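Local coordinates for periplasmic molybdate-binding protein (Azotobacter vinelandii, PDB 1ATG) that binds molybdate or tungstate in the periplasm, probably as the oxyanion-capturing component of an ABC transporter, at residues 6-11 and 143-148. Sequence-based numbering, arbitrary orientation.
Sequences TATNFL and ANSVGQ. With WO4 (tungstate(VI)ion), chain B; SO4 (sulfate ion), chain D.
Thr8 meets the start of helix 146-154 across the cleft of a two-domain periplasmic binding protein, where the anion pocket lies between the domains. Its OG1, placed by chi1 69° between the backbone N and the carbonyl carbon, where it faces both Gly147 N and the anion, accepts a bond from Gly147 N at 2.8 Å and donates to tungstate O1 at 2.7 Å, so one hydroxyl links the two sides of the cleft and the ligand. Val146 N gives the same O1 an almost straight bond (174°), and, as Val146 opens the helix, its N-terminal end would probably stabilise the anion's charge. Alongside, Val146 CG1 packs against Asn9 CB at 3.6 Å and touches Thr8 OG1. Asn9 grips tungstate O2 twice, through its backbone N and ND2, while Tyr227 and Gln192 hold OD1 and so fix the amide; Ser36 and Tyr117 add further bonds to the anion. On the far side of the helix start, Gln148 OE1 accepts from Asn144 N, from above the amide plane, and NE2 donates to a sulfate ion, probably from the crystallisation liquor. Shortened to an alanine here, the side chain would probably leave Asn144 N without this acceptor. Ser145 is the N-cap, its OG accepting from Gln148 N at 2.9 Å.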
loop_
_atom_site.group_PDB
_atom_site.type_symbol
_atom_site.label_atom_id
_atom_site.label_comp_id
_atom_site.label_asym_id
_atom_site.label_seq_id
_atom_site.Cartn_x
_atom_site.Cartn_y
_atom_site.Cartn_z
ATOM N N THR A 6 -0.465 9.814 -1.464
ATOM C CA THR A 6 -0.286 8.381 -1.635
ATOM C C THR A 6 -1.058 7.556 -0.622
ATOM O O THR A 6 -1.185 7.909 0.546
ATOM C CB THR A 6 1.204 8.008 -1.572
ATOM O OG1 THR A 6 1.361 6.602 -1.845
ATOM C CG2 THR A 6 1.848 8.270 -0.215
ATOM N N ALA A 7 -1.511 6.405 -1.086
ATOM C CA ALA A 7 -1.989 5.332 -0.210
ATOM C C ALA A 7 -0.855 5.076 0.773
ATOM O O ALA A 7 0.334 5.068 0.409
ATOM C CB ALA A 7 -2.285 4.107 -1.048
ATOM N N THR A 8 -1.208 4.776 2.030
ATOM C CA THR A 8 -0.215 4.649 3.067
ATOM C C THR A 8 0.816 3.560 2.825
ATOM O O THR A 8 1.952 3.767 3.269
ATOM C CB THR A 8 -0.789 4.422 4.480
ATOM O OG1 THR A 8 -1.384 3.133 4.601
ATOM C CG2 THR A 8 -1.797 5.492 4.858
ATOM N N ASN A 9 0.507 2.468 2.156
ATOM C CA ASN A 9 1.530 1.447 1.950
ATOM C C ASN A 9 2.801 1.990 1.309
ATOM O O ASN A 9 3.884 1.455 1.553
ATOM C CB ASN A 9 1.009 0.316 1.058
ATOM C CG ASN A 9 1.003 0.639 -0.418
ATOM O OD1 ASN A 9 1.936 0.347 -1.191
ATOM N ND2 ASN A 9 -0.084 1.298 -0.846
ATOM N N PHE A 10 2.633 2.963 0.406
ATOM C CA PHE A 10 3.694 3.443 -0.458
ATOM C C PHE A 10 4.411 4.656 0.081
ATOM O O PHE A 10 5.324 5.187 -0.575
ATOM C CB PHE A 10 3.070 3.754 -1.832
ATOM C CG PHE A 10 4.013 3.853 -3.004
ATOM C CD1 PHE A 10 4.808 2.790 -3.382
ATOM C CD2 PHE A 10 4.071 5.031 -3.741
ATOM C CE1 PHE A 10 5.645 2.897 -4.488
ATOM C CE2 PHE A 10 4.923 5.143 -4.838
ATOM C CZ PHE A 10 5.708 4.070 -5.188
ATOM N N LEU A 11 4.061 5.100 1.292
ATOM C CA LEU A 11 4.666 6.314 1.825
ATOM C C LEU A 11 6.179 6.278 1.898
ATOM O O LEU A 11 6.858 7.186 1.391
ATOM C CB LEU A 11 4.097 6.609 3.220
ATOM C CG LEU A 11 4.673 7.841 3.932
ATOM C CD1 LEU A 11 4.466 9.119 3.129
ATOM C CD2 LEU A 11 4.010 7.980 5.301
ATOM N N ALA A 143 -7.821 -1.556 11.485
ATOM C CA ALA A 143 -6.951 -0.401 11.385
ATOM C C ALA A 143 -7.489 0.510 10.280
ATOM O O ALA A 143 -8.133 0.004 9.359
ATOM C CB ALA A 143 -5.523 -0.827 11.108
ATOM N N ASN A 144 -7.210 1.807 10.352
ATOM C CA ASN A 144 -7.788 2.700 9.350
ATOM C C ASN A 144 -6.943 2.847 8.099
ATOM O O ASN A 144 -7.364 3.539 7.183
ATOM C CB ASN A 144 -8.151 4.062 9.951
ATOM C CG ASN A 144 -6.944 4.860 10.369
ATOM O OD1 ASN A 144 -5.789 4.518 10.108
ATOM N ND2 ASN A 144 -7.226 5.984 11.041
ATOM N N SER A 145 -5.817 2.141 8.038
ATOM C CA SER A 145 -4.921 2.167 6.889
ATOM C C SER A 145 -3.901 1.050 7.113
ATOM O O SER A 145 -3.742 0.596 8.252
ATOM C CB SER A 145 -4.197 3.502 6.774
ATOM O OG SER A 145 -3.201 3.610 7.764
ATOM N N VAL A 146 -3.172 0.679 6.045
ATOM C CA VAL A 146 -2.103 -0.303 6.282
ATOM C C VAL A 146 -0.943 0.340 7.016
ATOM O O VAL A 146 -0.182 -0.343 7.716
ATOM C CB VAL A 146 -1.704 -1.054 5.013
ATOM C CG1 VAL A 146 -0.827 -0.239 4.086
ATOM C CG2 VAL A 146 -0.999 -2.365 5.363
ATOM N N GLY A 147 -0.779 1.656 6.930
ATOM C CA GLY A 147 0.177 2.375 7.768
ATOM C C GLY A 147 -0.132 2.116 9.249
ATOM O O GLY A 147 0.755 1.788 10.043
ATOM N N GLN A 148 -1.400 2.222 9.632
ATOM C CA GLN A 148 -1.777 1.951 11.019
ATOM C C GLN A 148 -1.661 0.473 11.354
ATOM O O GLN A 148 -1.176 0.142 12.445
ATOM C CB GLN A 148 -3.177 2.487 11.310
ATOM C CG GLN A 148 -3.627 2.214 12.743
ATOM C CD GLN A 148 -4.915 2.937 13.075
ATOM O OE1 GLN A 148 -6.025 2.499 12.781
ATOM N NE2 GLN A 148 -4.776 4.103 13.715
HETATM W W WO4 B . -3.615 1.353 1.845
HETATM O O1 WO4 B . -3.589 1.919 3.530
HETATM O O2 WO4 B . -2.045 1.464 1.128
HETATM O O3 WO4 B . -4.130 -0.334 1.750
HETATM O O4 WO4 B . -4.739 2.313 0.869
HETATM S S SO4 D . -0.934 4.739 14.396
HETATM O O1 SO4 D . 0.164 5.596 14.966
HETATM O O2 SO4 D . -0.777 3.355 14.946
HETATM O O3 SO4 D . -0.824 4.716 12.902
HETATM O O4 SO4 D . -2.266 5.291 14.793
#